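Local atomic coordinates of McyG protein (Microcystis aeruginosa PCC 7806, PDB entry 4R0M), a protein that probably activates an aromatic acid as its adenylate and loads it onto a peptidyl carrier domain during microcystin biosynthesis. Residues V207-F212 with P366-T371; S341-S346 with G394-K399; T454-L459 with S465-F470; D480-T485 with S505-K510. All blocks are in the same frame, centred on the assembly; numbering follows the deposited sequence.

Interaction 1 of 4, residues V207-F212 with P366-T371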
loop_
_atom_site.group_PDB
_atom_site.type_symbol
_atom_site.label_atom_id
_atom_site.label_comp_id
_atom_site.label_asym_id
_atom_site.label_seq_id
_atom_site.Cartn_x
_atom_site.Cartn_y
_atom_site.Cartn_z
ATOM N N VAL A 207 3.362 -2.849 -18.584
ATOM C CA VAL A 207 2.977 -2.110 -19.790
ATOM C C VAL A 207 2.661 -3.057 -20.952
ATOM O O VAL A 207 1.585 -2.966 -21.549
ATOM C CB VAL A 207 4.047 -1.059 -20.182
ATOM C CG1 VAL A 207 3.829 -0.545 -21.602
ATOM C CG2 VAL A 207 4.033 0.101 -19.195
ATOM N N VAL A 208 3.585 -3.973 -21.246
ATOM C CA VAL A 208 3.412 -4.949 -22.328
ATOM C C VAL A 208 2.148 -5.795 -22.133
ATOM O O VAL A 208 1.353 -5.953 -23.066
ATOM C CB VAL A 208 4.655 -5.864 -22.496
ATOM C CG1 VAL A 208 4.414 -6.925 -23.562
ATOM C CG2 VAL A 208 5.883 -5.043 -22.861
HETATM N N MSE A 209 1.965 -6.317 -20.920
HETATM C CA MSE A 209 0.838 -7.199 -20.605
HETATM C C MSE A 209 -0.484 -6.484 -20.713
HETATM O O MSE A 209 -1.453 -7.043 -21.232
HETATM C CB MSE A 209 1.003 -7.769 -19.194
HETATM C CG MSE A 209 -0.119 -8.733 -18.811
HETATM SE SE MSE A 209 0.242 -9.505 -17.035
HETATM C CE MSE A 209 -1.536 -10.296 -16.741
ATOM N N ASN A 210 -0.537 -5.243 -20.235
ATOM C CA ASN A 210 -1.807 -4.523 -20.133
ATOM C C ASN A 210 -2.045 -3.465 -21.210
ATOM O O ASN A 210 -3.070 -2.777 -21.191
ATOM C CB ASN A 210 -1.977 -3.944 -18.726
ATOM C CG ASN A 210 -2.039 -5.026 -17.661
ATOM O OD1 ASN A 210 -2.943 -5.863 -17.661
ATOM N ND2 ASN A 210 -1.074 -5.018 -16.749
ATOM N N HIS A 211 -1.100 -3.356 -22.145
ATOM C CA HIS A 211 -1.216 -2.483 -23.323
ATOM C C HIS A 211 -1.362 -1.021 -22.982
ATOM O O HIS A 211 -2.222 -0.325 -23.531
ATOM C CB HIS A 211 -2.357 -2.938 -24.240
ATOM C CG HIS A 211 -2.349 -4.418 -24.546
ATOM N ND1 HIS A 211 -1.419 -4.991 -25.333
ATOM C CD2 HIS A 211 -3.211 -5.438 -24.148
ATOM C CE1 HIS A 211 -1.664 -6.313 -25.427
ATOM N NE2 HIS A 211 -2.762 -6.585 -24.702
ATOM N N PHE A 212 -0.521 -0.542 -22.069
ATOM C CA PHE A 212 -0.513 0.873 -21.706
ATOM C C PHE A 212 0.321 1.671 -22.704
ATOM O O PHE A 212 1.337 1.185 -23.203
ATOM C CB PHE A 212 0.032 1.084 -20.286
ATOM C CG PHE A 212 -0.781 0.426 -19.198
ATOM C CD1 PHE A 212 -2.159 0.252 -19.325
ATOM C CD2 PHE A 212 -0.167 0.016 -18.017
ATOM C CE1 PHE A 212 -2.897 -0.345 -18.312
ATOM C CE2 PHE A 212 -0.900 -0.577 -16.999
ATOM C CZ PHE A 212 -2.267 -0.754 -17.144
ATOM N N PRO A 366 0.990 -13.658 -13.689
ATOM C CA PRO A 366 2.162 -12.808 -13.501
ATOM C C PRO A 366 2.612 -12.099 -14.777
ATOM O O PRO A 366 2.373 -12.592 -15.883
ATOM C CB PRO A 366 3.239 -13.795 -13.051
ATOM C CG PRO A 366 2.836 -15.081 -13.678
ATOM C CD PRO A 366 1.338 -15.088 -13.591
ATOM N N ILE A 367 3.265 -10.954 -14.599
ATOM C CA ILE A 367 3.822 -10.172 -15.699
ATOM C C ILE A 367 4.910 -10.949 -16.445
ATOM O O ILE A 367 5.498 -11.880 -15.882
ATOM C CB ILE A 367 4.412 -8.825 -15.203
ATOM C CG1 ILE A 367 5.402 -9.043 -14.048
ATOM C CG2 ILE A 367 3.298 -7.874 -14.795
ATOM C CD1 ILE A 367 6.316 -7.867 -13.773
ATOM N N PRO A 368 5.161 -10.588 -17.720
ATOM C CA PRO A 368 6.344 -11.084 -18.420
ATOM C C PRO A 368 7.615 -10.855 -17.599
ATOM O O PRO A 368 7.814 -9.766 -17.054
ATOM C CB PRO A 368 6.368 -10.241 -19.695
ATOM C CG PRO A 368 4.933 -9.951 -19.967
ATOM C CD PRO A 368 4.262 -9.842 -18.625
ATOM N N GLY A 369 8.450 -11.888 -17.506
ATOM C CA GLY A 369 9.674 -11.837 -16.709
ATOM C C GLY A 369 9.519 -12.456 -15.330
ATOM O O GLY A 369 10.511 -12.752 -14.663
ATOM N N ALA A 370 8.274 -12.658 -14.905
ATOM C CA ALA A 370 7.986 -13.148 -13.561
ATOM C C ALA A 370 7.442 -14.576 -13.547
ATOM O O ALA A 370 6.712 -14.986 -14.453
ATOM C CB ALA A 370 7.023 -12.207 -12.853
ATOM N N THR A 371 7.806 -15.319 -12.505
ATOM C CA THR A 371 7.281 -16.663 -12.272
ATOM C C THR A 371 6.794 -16.788 -10.829
ATOM O O THR A 371 7.468 -16.339 -9.900
ATOM C CB THR A 371 8.345 -17.746 -12.555
ATOM O OG1 THR A 371 9.025 -17.443 -13.780
ATOM C CG2 THR A 371 7.701 -19.126 -12.664
#
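M209, present here as selenomethionine, reaches from the last turn of helix 196-210 to the P366-P368 stretch, where the edge of the large mixed sheet of the adenylation core passes through a beta turn into strand 370-375. The contact illustrates how a single long side chain can join a helix end to a turn. On the helix side the close apolar contacts all come from M209. With CG anti to the backbone N (chi1 -178°) and the chain extended beyond it, the residue projects straight out of the helix. Its CB and its selenium therefore meet different residues. CB packs 3.9 Å from CD of the P368 ring, while the selenium comes alongside I367, 3.9 Å from its CA and 4.1 Å from its CG2 methyl. P366 contributes through its backbone, its O lying 3.9 Å from the M209 SE atom, a van der Waals approach.

Each segment keeps its shape with backbone bonds of its own. I367 to A370 form a type II turn, closed by A370 N to I367 O at 3.0 Å, with G369 taking the positive phi of its third position. W345 of strand 341-345 touches both M209 and I367, placing the pair against the sheet. On the other segment the helix ends at N210; H211, the first residue beyond it, takes a positive phi, and M209 O stands 3.6 Å above the plane of the H211 imidazole, offset toward its rim.

Interaction 2 of 4, residues S341-S346 with G394-K399; sequences SGITWS and GNSVTK. With FA5 (adenosine-5'-[phenylalaninyl-phosphate]), chain C.
I343 holds CG1 anti to its backbone N (chi1 -167°) and continues extended to CD1, which carries that methyl off strand 341-345 toward V397; V397 in turn has CG1 anti to its own N (chi1 177°), which puts CG2 anti to the carbonyl carbon, turned to receive it. The strand has a classic beta bulge, I343 and T344 both facing F334 of the neighbouring strand, and belongs to the large mixed sheet of the adenylation core. Its partner is a type I turn, G394 to V397, in the loop after strand 388-394, closed by V397 N to G394 O at 3.1 Å.

Direct contact is slight and buried. I343 CD1 lies 3.8 Å from V397 CG2, the two side chains crossing at a slant, and 4.1 Å from the S396 hydroxyl oxygen. A water supplies the polar link: it donates to G342 O at 2.9 Å and accepts from S396 OG at 2.8 Å, so that a carbonyl of the pocket strand and a turn hydroxyl are tied without touching.

The same strand lines the substrate site on its other flank. G342 has no side chain, and W345 CZ2 rests 3.6 Å from its CA. The phenyl group of the phenylalanyl-adenylate packs against the backbone here, G342 N lying 3.5 Å from ligand atom CE1, while S341 CB approaches ligand atom CD2 at 3.9 Å.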
loop_
_atom_site.group_PDB
_atom_site.type_symbol
_atom_site.label_atom_id
_atom_site.label_comp_id
_atom_site.label_asym_id
_atom_site.label_seq_id
_atom_site.Cartn_x
_atom_site.Cartn_y
_atom_site.Cartn_z
ATOM N N SER A 341 5.576 -3.240 -6.181
ATOM C CA SER A 341 4.110 -3.311 -6.304
ATOM C C SER A 341 3.661 -4.462 -7.222
ATOM O O SER A 341 4.204 -5.566 -7.132
ATOM C CB SER A 341 3.474 -1.955 -6.672
ATOM O OG SER A 341 3.620 -1.649 -8.047
ATOM N N GLY A 342 2.683 -4.198 -8.092
ATOM C CA GLY A 342 2.020 -5.234 -8.898
ATOM C C GLY A 342 2.908 -6.245 -9.597
ATOM O O GLY A 342 3.865 -5.875 -10.276
ATOM N N ILE A 343 2.586 -7.527 -9.424
ATOM C CA ILE A 343 3.312 -8.620 -10.082
ATOM C C ILE A 343 2.374 -9.560 -10.855
ATOM O O ILE A 343 2.789 -10.184 -11.836
ATOM C CB ILE A 343 4.214 -9.406 -9.096
ATOM C CG1 ILE A 343 5.184 -10.320 -9.859
ATOM C CG2 ILE A 343 3.382 -10.182 -8.079
ATOM C CD1 ILE A 343 6.319 -10.875 -9.029
ATOM N N THR A 344 1.121 -9.666 -10.407
ATOM C CA THR A 344 0.079 -10.350 -11.174
ATOM C C THR A 344 -1.085 -9.392 -11.409
ATOM O O THR A 344 -1.361 -8.529 -10.576
ATOM C CB THR A 344 -0.445 -11.640 -10.491
ATOM O OG1 THR A 344 -1.233 -11.303 -9.341
ATOM C CG2 THR A 344 0.694 -12.573 -10.084
ATOM N N TRP A 345 -1.755 -9.540 -12.550
ATOM C CA TRP A 345 -2.881 -8.678 -12.903
ATOM C C TRP A 345 -4.020 -9.495 -13.432
ATOM O O TRP A 345 -3.822 -10.376 -14.272
ATOM C CB TRP A 345 -2.469 -7.640 -13.945
ATOM C CG TRP A 345 -1.278 -6.799 -13.548
ATOM C CD1 TRP A 345 0.056 -7.006 -13.885
ATOM C CD2 TRP A 345 -1.275 -5.583 -12.721
ATOM N NE1 TRP A 345 0.855 -6.033 -13.345
ATOM C CE2 TRP A 345 0.123 -5.151 -12.634
ATOM C CE3 TRP A 345 -2.252 -4.837 -12.072
ATOM C CZ2 TRP A 345 0.500 -4.020 -11.923
ATOM C CZ3 TRP A 345 -1.859 -3.699 -11.358
ATOM C CH2 TRP A 345 -0.516 -3.304 -11.284
ATOM N N SER A 346 -5.224 -9.214 -12.941
ATOM C CA SER A 346 -6.429 -9.859 -13.443
ATOM C C SER A 346 -6.735 -9.359 -14.850
ATOM O O SER A 346 -6.404 -8.222 -15.199
ATOM C CB SER A 346 -7.613 -9.574 -12.516
ATOM O OG SER A 346 -8.811 -10.158 -12.998
ATOM N N GLY A 394 11.931 -13.381 -10.486
ATOM C CA GLY A 394 11.992 -12.547 -11.682
ATOM C C GLY A 394 12.765 -11.264 -11.449
ATOM O O GLY A 394 13.075 -10.912 -10.307
ATOM N N ASN A 395 13.064 -10.561 -12.537
ATOM C CA ASN A 395 13.838 -9.323 -12.484
ATOM C C ASN A 395 13.183 -8.195 -11.687
ATOM O O ASN A 395 13.877 -7.303 -11.201
ATOM C CB ASN A 395 14.180 -8.839 -13.897
ATOM C CG ASN A 395 15.259 -9.676 -14.562
ATOM O OD1 ASN A 395 16.004 -10.398 -13.898
ATOM N ND2 ASN A 395 15.350 -9.576 -15.883
ATOM N N SER A 396 11.857 -8.239 -11.553
ATOM C CA SER A 396 11.122 -7.222 -10.793
ATOM C C SER A 396 11.165 -7.459 -9.279
ATOM O O SER A 396 10.835 -6.563 -8.498
ATOM C CB SER A 396 9.673 -7.119 -11.278
ATOM O OG SER A 396 8.915 -8.255 -10.900
ATOM N N VAL A 397 11.579 -8.660 -8.880
ATOM C CA VAL A 397 11.622 -9.060 -7.473
ATOM C C VAL A 397 12.962 -8.696 -6.834
ATOM O O VAL A 397 14.020 -8.918 -7.425
ATOM C CB VAL A 397 11.348 -10.575 -7.320
ATOM C CG1 VAL A 397 11.460 -11.019 -5.867
ATOM C CG2 VAL A 397 9.972 -10.918 -7.872
ATOM N N THR A 398 12.899 -8.135 -5.625
ATOM C CA THR A 398 14.085 -7.754 -4.849
ATOM C C THR A 398 15.064 -8.917 -4.657
ATOM O O THR A 398 14.663 -10.082 -4.634
ATOM C CB THR A 398 13.697 -7.154 -3.470
ATOM O OG1 THR A 398 14.865 -6.651 -2.813
ATOM C CG2 THR A 398 13.030 -8.194 -2.569
ATOM N N LYS A 399 16.347 -8.588 -4.524
ATOM C CA LYS A 399 17.389 -9.594 -4.344
ATOM C C LYS A 399 17.747 -9.822 -2.874
ATOM O O LYS A 399 18.311 -10.864 -2.527
ATOM C CB LYS A 399 18.636 -9.230 -5.154
ATOM C CG LYS A 399 18.494 -9.500 -6.645
ATOM C CD LYS A 399 19.549 -8.759 -7.452
ATOM C CE LYS A 399 19.310 -8.912 -8.946
ATOM N NZ LYS A 399 20.078 -7.905 -9.735
HETATM C C FA5 C . 1.477 -3.501 -0.613
HETATM O O FA5 C . 0.513 -3.394 0.136
HETATM C CA FA5 C . 1.269 -3.821 -2.071
HETATM N N FA5 C . 0.396 -4.970 -2.075
HETATM C CB FA5 C . 0.585 -2.675 -2.830
HETATM C CG FA5 C . 0.169 -2.890 -4.291
HETATM C CD1 FA5 C . 0.054 -4.143 -4.894
HETATM C CD2 FA5 C . -0.129 -1.765 -5.071
HETATM C CE1 FA5 C . -0.337 -4.265 -6.234
HETATM C CE2 FA5 C . -0.527 -1.874 -6.408
HETATM C CZ FA5 C . -0.630 -3.133 -6.995
HETATM P P FA5 C . 3.284 -4.011 1.355
HETATM O OP1 FA5 C . 2.982 -3.049 2.474
HETATM O OP2 FA5 C . 4.699 -4.503 1.183
HETATM O OP3 FA5 C . 2.816 -3.340 -0.048
HETATM O "O5'" FA5 C . 2.322 -5.285 1.583
HETATM C "C5'" FA5 C . 2.369 -6.443 0.753
HETATM C "C4'" FA5 C . 1.383 -7.461 1.306
HETATM O "O4'" FA5 C . 0.027 -7.012 1.199
HETATM C "C3'" FA5 C . 1.410 -8.777 0.556
HETATM O "O3'" FA5 C . 2.476 -9.620 0.989
HETATM C "C2'" FA5 C . 0.055 -9.355 0.893
HETATM O "O2'" FA5 C . 0.089 -10.004 2.169
HETATM C "C1'" FA5 C . -0.836 -8.135 0.999
HETATM N N9 FA5 C . -1.598 -7.991 -0.268
HETATM C C8 FA5 C . -1.320 -7.123 -1.258
HETATM N N7 FA5 C . -2.203 -7.233 -2.281
HETATM C C5 FA5 C . -3.075 -8.203 -1.955
HETATM C C6 FA5 C . -4.262 -8.835 -2.582
HETATM N N6 FA5 C . -4.705 -8.442 -3.798
HETATM N N1 FA5 C . -4.891 -9.823 -1.902
HETATM C C2 FA5 C . -4.462 -10.233 -0.690
HETATM N N3 FA5 C . -3.397 -9.701 -0.059
HETATM C C4 FA5 C . -2.671 -8.703 -0.628
HETATM O O HOH W 1 6.513 -7.043 -10.157
#

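Interaction 3 of 4, residues T454-L459 with S465-F470; sequences TTIEEL and SYTAAF
E457 of helix 449-457 extends its carboxylate to the segment leading into strand 468-474, and one oxygen does the gripping. OE2 accepts S465 N at 2.9 Å with an N-H...O angle of 156°; the donor comes from above the carboxylate plane, 51° out of it. The T467 hydroxyl adds a weak bond to the same oxygen, OG1 to OE2 at 3.3 Å. The stems of E457 and T467 lie alongside with opposite headings, E457 CG being 3.5 Å from T467 OG1.

The buried side is apolar. A chi1 of -57° sets T467 OG1 anti to the carbonyl carbon and puts CG2 anti to the backbone N, so this methyl meets I456 CG2 at 3.9 Å while the hydroxyl faces E457. V462 of the connecting loop touches both I456 and T467.

Packing is looser around the S465 side chain, whose CB points away from the helix, and at Y466, whose ring leads away from it. Farther along the strand, E453 OE2 likewise accepts a backbone N-H, that of A469. Two donors converging on OE2 are consistent with an ionised E457, whose carboxylate takes up a backbone N-H of the helix-to-strand connection in the C-terminal part of the adenylation domain.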
loop_
_atom_site.group_PDB
_atom_site.type_symbol
_atom_site.label_atom_id
_atom_site.label_comp_id
_atom_site.label_asym_id
_atom_site.label_seq_id
_atom_site.Cartn_x
_atom_site.Cartn_y
_atom_site.Cartn_z
ATOM N N THR A 454 -15.901 -8.252 6.347
ATOM C CA THR A 454 -16.910 -7.736 5.416
ATOM C C THR A 454 -18.305 -7.875 6.024
ATOM O O THR A 454 -19.098 -6.930 5.991
ATOM C CB THR A 454 -16.860 -8.451 4.047
ATOM O OG1 THR A 454 -15.528 -8.398 3.525
ATOM C CG2 THR A 454 -17.811 -7.795 3.049
ATOM N N THR A 455 -18.582 -9.050 6.590
ATOM C CA THR A 455 -19.866 -9.335 7.236
ATOM C C THR A 455 -20.140 -8.359 8.381
ATOM O O THR A 455 -21.249 -7.834 8.502
ATOM C CB THR A 455 -19.928 -10.788 7.746
ATOM O OG1 THR A 455 -19.540 -11.679 6.695
ATOM C CG2 THR A 455 -21.335 -11.145 8.207
ATOM N N ILE A 456 -19.120 -8.115 9.205
ATOM C CA ILE A 456 -19.202 -7.146 10.299
ATOM C C ILE A 456 -19.486 -5.743 9.762
ATOM O O ILE A 456 -20.322 -5.021 10.309
ATOM C CB ILE A 456 -17.902 -7.125 11.138
ATOM C CG1 ILE A 456 -17.674 -8.479 11.815
ATOM C CG2 ILE A 456 -17.947 -6.024 12.193
ATOM C CD1 ILE A 456 -16.216 -8.795 12.068
ATOM N N GLU A 457 -18.800 -5.372 8.683
ATOM C CA GLU A 457 -18.881 -4.013 8.142
ATOM C C GLU A 457 -20.195 -3.693 7.421
ATOM O O GLU A 457 -20.461 -2.534 7.101
ATOM C CB GLU A 457 -17.659 -3.700 7.269
ATOM C CG GLU A 457 -16.385 -3.518 8.085
ATOM C CD GLU A 457 -15.171 -3.135 7.257
ATOM O OE1 GLU A 457 -15.175 -3.356 6.027
ATOM O OE2 GLU A 457 -14.199 -2.615 7.849
ATOM N N GLU A 458 -21.017 -4.716 7.188
ATOM C CA GLU A 458 -22.376 -4.527 6.671
ATOM C C GLU A 458 -23.280 -3.858 7.705
ATOM O O GLU A 458 -24.235 -3.162 7.350
ATOM C CB GLU A 458 -22.996 -5.868 6.271
ATOM C CG GLU A 458 -22.350 -6.555 5.078
ATOM C CD GLU A 458 -22.806 -7.996 4.916
ATOM O OE1 GLU A 458 -23.786 -8.400 5.581
ATOM O OE2 GLU A 458 -22.180 -8.731 4.123
ATOM N N LEU A 459 -22.974 -4.075 8.983
ATOM C CA LEU A 459 -23.816 -3.603 10.082
ATOM C C LEU A 459 -23.764 -2.097 10.297
ATOM O O LEU A 459 -22.701 -1.477 10.219
ATOM C CB LEU A 459 -23.447 -4.317 11.386
ATOM C CG LEU A 459 -23.714 -5.818 11.489
ATOM C CD1 LEU A 459 -22.886 -6.410 12.618
ATOM C CD2 LEU A 459 -25.197 -6.101 11.691
ATOM N N SER A 465 -13.395 0.121 7.281
ATOM C CA SER A 465 -11.948 0.200 7.228
ATOM C C SER A 465 -11.195 0.226 8.557
ATOM O O SER A 465 -10.017 0.398 8.577
ATOM C CB SER A 465 -11.515 1.392 6.414
ATOM O OG SER A 465 -11.662 2.572 7.125
ATOM N N TYR A 466 -11.898 0.021 9.652
ATOM C CA TYR A 466 -11.310 -0.070 10.972
ATOM C C TYR A 466 -11.545 -1.388 11.666
ATOM O O TYR A 466 -11.490 -1.455 12.857
ATOM C CB TYR A 466 -11.839 1.031 11.856
ATOM C CG TYR A 466 -11.558 2.402 11.386
ATOM C CD1 TYR A 466 -10.392 3.013 11.691
ATOM C CD2 TYR A 466 -12.467 3.087 10.649
ATOM C CE1 TYR A 466 -10.122 4.267 11.264
ATOM C CE2 TYR A 466 -12.205 4.345 10.220
ATOM C CZ TYR A 466 -11.026 4.924 10.545
ATOM O OH TYR A 466 -10.752 6.172 10.139
ATOM N N THR A 467 -11.863 -2.422 10.916
ATOM C CA THR A 467 -12.303 -3.668 11.473
ATOM C C THR A 467 -11.279 -4.752 11.287
ATOM O O THR A 467 -10.592 -4.748 10.336
ATOM C CB THR A 467 -13.628 -4.078 10.863
ATOM O OG1 THR A 467 -14.564 -3.045 11.067
ATOM C CG2 THR A 467 -14.135 -5.267 11.512
ATOM N N ALA A 468 -11.141 -5.642 12.251
ATOM C CA ALA A 468 -10.199 -6.757 12.172
ATOM C C ALA A 468 -10.750 -8.014 12.840
ATOM O O ALA A 468 -11.460 -7.938 13.844
ATOM C CB ALA A 468 -8.864 -6.373 12.790
ATOM N N ALA A 469 -10.417 -9.167 12.267
ATOM C CA ALA A 469 -10.780 -10.453 12.838
ATOM C C ALA A 469 -9.553 -11.358 12.894
ATOM O O ALA A 469 -8.898 -11.599 11.877
ATOM C CB ALA A 469 -11.893 -11.099 12.027
ATOM N N PHE A 470 -9.238 -11.846 14.092
ATOM C CA PHE A 470 -8.090 -12.731 14.297
ATOM C C PHE A 470 -8.354 -13.734 15.416
ATOM O O PHE A 470 -9.252 -13.536 16.239
ATOM C CB PHE A 470 -6.815 -11.923 14.583
ATOM C CG PHE A 470 -6.919 -11.022 15.783
ATOM C CD1 PHE A 470 -7.414 -9.727 15.657
ATOM C CD2 PHE A 470 -6.518 -11.464 17.039
ATOM C CE1 PHE A 470 -7.512 -8.894 16.761
ATOM C CE2 PHE A 470 -6.615 -10.636 18.147
ATOM C CZ PHE A 470 -7.109 -9.348 18.007
#

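Interaction 4 of 4, residues D480-T485 with S505-K510; sequences DLLIIT and SHVTQK
Two residues before V507, the residue that meets the strand, the carbonyl oxygen of S505 is gripped twice within helix 498-511. Q509 N donates to S505 O at 2.9 Å in the regular helical bond. T508 OG1 also donates to S505 O, at a short 2.6 Å, its hydroxyl tilted 24° from the carbonyl plane. T508 is thus folded back on its own helix, and the strand is left to V507.

Across the buried interface the contact is purely aliphatic. V507 divides its two methyls between alternate residues of strand 479-486: CG2 lies 4.0 Å from I484 CD1, and CG1 stands a looser 4.4 Å from L482 CD2. The I484 and V507 side chains run antiparallel beside one another. I456 of helix 449-457 touches both of them, so a second helix shares this side of the sheet. Helix 498-511 covers the alternate residues L482 and I484 on one side of the sheet, within a beta-alpha-beta unit of strand 479-486, helix 498-511 and the parallel strand 517-520.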
loop_
_atom_site.group_PDB
_atom_site.type_symbol
_atom_site.label_atom_id
_atom_site.label_comp_id
_atom_site.label_asym_id
_atom_site.label_seq_id
_atom_site.Cartn_x
_atom_site.Cartn_y
_atom_site.Cartn_z
ATOM N N ASP A 480 -9.379 -22.224 21.036
ATOM C CA ASP A 480 -9.159 -21.060 20.176
ATOM C C ASP A 480 -10.305 -20.055 20.246
ATOM O O ASP A 480 -11.476 -20.423 20.142
ATOM C CB ASP A 480 -8.925 -21.500 18.729
ATOM C CG ASP A 480 -7.539 -22.075 18.515
ATOM O OD1 ASP A 480 -6.547 -21.367 18.798
ATOM O OD2 ASP A 480 -7.440 -23.233 18.054
ATOM N N LEU A 481 -9.952 -18.785 20.423
ATOM C CA LEU A 481 -10.936 -17.711 20.501
ATOM C C LEU A 481 -10.872 -16.810 19.270
ATOM O O LEU A 481 -9.786 -16.492 18.776
ATOM C CB LEU A 481 -10.728 -16.871 21.770
ATOM C CG LEU A 481 -10.654 -17.533 23.155
ATOM C CD1 LEU A 481 -10.295 -16.498 24.210
ATOM C CD2 LEU A 481 -11.947 -18.246 23.528
ATOM N N LEU A 482 -12.042 -16.416 18.774
ATOM C CA LEU A 482 -12.141 -15.426 17.710
ATOM C C LEU A 482 -12.303 -14.048 18.332
ATOM O O LEU A 482 -13.217 -13.822 19.129
ATOM C CB LEU A 482 -13.321 -15.734 16.782
ATOM C CG LEU A 482 -13.733 -14.661 15.764
ATOM C CD1 LEU A 482 -12.690 -14.500 14.665
ATOM C CD2 LEU A 482 -15.097 -14.977 15.170
ATOM N N ILE A 483 -11.409 -13.133 17.969
ATOM C CA ILE A 483 -11.458 -11.767 18.482
ATOM C C ILE A 483 -11.756 -10.795 17.347
ATOM O O ILE A 483 -11.155 -10.869 16.274
ATOM C CB ILE A 483 -10.157 -11.371 19.230
ATOM C CG1 ILE A 483 -9.952 -12.247 20.471
ATOM C CG2 ILE A 483 -10.199 -9.915 19.674
ATOM C CD1 ILE A 483 -9.273 -13.572 20.197
ATOM N N ILE A 484 -12.701 -9.897 17.601
ATOM C CA ILE A 484 -13.108 -8.893 16.634
ATOM C C ILE A 484 -12.908 -7.494 17.213
ATOM O O ILE A 484 -13.433 -7.168 18.280
ATOM C CB ILE A 484 -14.570 -9.115 16.179
ATOM C CG1 ILE A 484 -14.632 -10.282 15.187
ATOM C CG2 ILE A 484 -15.153 -7.848 15.560
ATOM C CD1 ILE A 484 -16.013 -10.870 14.989
ATOM N N THR A 485 -12.122 -6.685 16.510
ATOM C CA THR A 485 -11.929 -5.288 16.866
ATOM C C THR A 485 -12.527 -4.415 15.778
ATOM O O THR A 485 -12.483 -4.766 14.598
ATOM C CB THR A 485 -10.441 -4.939 17.046
ATOM O OG1 THR A 485 -9.716 -5.304 15.866
ATOM C CG2 THR A 485 -9.856 -5.676 18.251
ATOM N N SER A 505 -24.065 -11.457 17.336
ATOM C CA SER A 505 -25.192 -12.213 16.784
ATOM C C SER A 505 -25.112 -12.351 15.263
ATOM O O SER A 505 -25.288 -13.448 14.728
ATOM C CB SER A 505 -26.530 -11.598 17.204
ATOM O OG SER A 505 -26.631 -10.252 16.781
ATOM N N HIS A 506 -24.822 -11.246 14.576
ATOM C CA HIS A 506 -24.695 -11.243 13.115
ATOM C C HIS A 506 -23.626 -12.183 12.621
ATOM O O HIS A 506 -23.803 -12.837 11.592
ATOM C CB HIS A 506 -24.451 -9.830 12.598
ATOM C CG HIS A 506 -24.757 -9.656 11.130
ATOM N ND1 HIS A 506 -23.795 -9.580 10.192
ATOM C CD2 HIS A 506 -25.973 -9.545 10.457
ATOM C CE1 HIS A 506 -24.361 -9.424 8.980
ATOM N NE2 HIS A 506 -25.695 -9.406 9.144
ATOM N N VAL A 507 -22.518 -12.269 13.357
ATOM C CA VAL A 507 -21.430 -13.200 13.030
ATOM C C VAL A 507 -21.835 -14.664 13.247
ATOM O O VAL A 507 -21.492 -15.529 12.434
ATOM C CB VAL A 507 -20.123 -12.858 13.795
ATOM C CG1 VAL A 507 -19.085 -13.965 13.653
ATOM C CG2 VAL A 507 -19.545 -11.543 13.293
ATOM N N THR A 508 -22.568 -14.937 14.329
ATOM C CA THR A 508 -23.033 -16.302 14.623
ATOM C C THR A 508 -24.050 -16.784 13.596
ATOM O O THR A 508 -23.973 -17.921 13.130
ATOM C CB THR A 508 -23.653 -16.445 16.034
ATOM O OG1 THR A 508 -24.730 -15.513 16.195
ATOM C CG2 THR A 508 -22.630 -16.196 17.099
ATOM N N GLN A 509 -24.992 -15.907 13.252
ATOM C CA GLN A 509 -26.048 -16.216 12.287
ATOM C C GLN A 509 -25.504 -16.629 10.921
ATOM O O GLN A 509 -26.076 -17.497 10.263
ATOM C CB GLN A 509 -27.003 -15.026 12.119
ATOM C CG GLN A 509 -27.844 -14.681 13.345
ATOM C CD GLN A 509 -28.863 -15.749 13.711
ATOM O OE1 GLN A 509 -29.274 -16.557 12.875
ATOM N NE2 GLN A 509 -29.282 -15.752 14.971
ATOM N N LYS A 510 -24.396 -16.014 10.507
ATOM C CA LYS A 510 -23.839 -16.239 9.171
ATOM C C LYS A 510 -22.755 -17.311 9.125
ATOM O O LYS A 510 -22.622 -18.014 8.123
ATOM C CB LYS A 510 -23.308 -14.929 8.570
ATOM C CG LYS A 510 -24.338 -13.808 8.444
ATOM C CD LYS A 510 -25.373 -14.079 7.358
ATOM C CE LYS A 510 -26.391 -12.950 7.272
ATOM N NZ LYS A 510 -27.450 -13.209 6.257
#

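In the fold
The four contacts form two neighbouring pairs. Interactions 1 and 2 have centres about 9 Å apart and interlock along the chain, joined by a probable hydrogen bond from I367 N to I343 O of 2.9 Å. Interaction 2 touches the phenylalanyl-adenylate, whereas in interaction 1 the I367 side chain is about 10 Å from it. Interactions 3 and 4, with centres about 10 Å apart, share a sheet: A468 N and T485 O, 2.8 Å apart, probably pair neighbouring strands. The nearest atoms of interactions 2 and 3 are still about 18 Å apart. K533 nevertheless hydrogen-bonds the adenylate, so the later part of the chain also reaches the ligand.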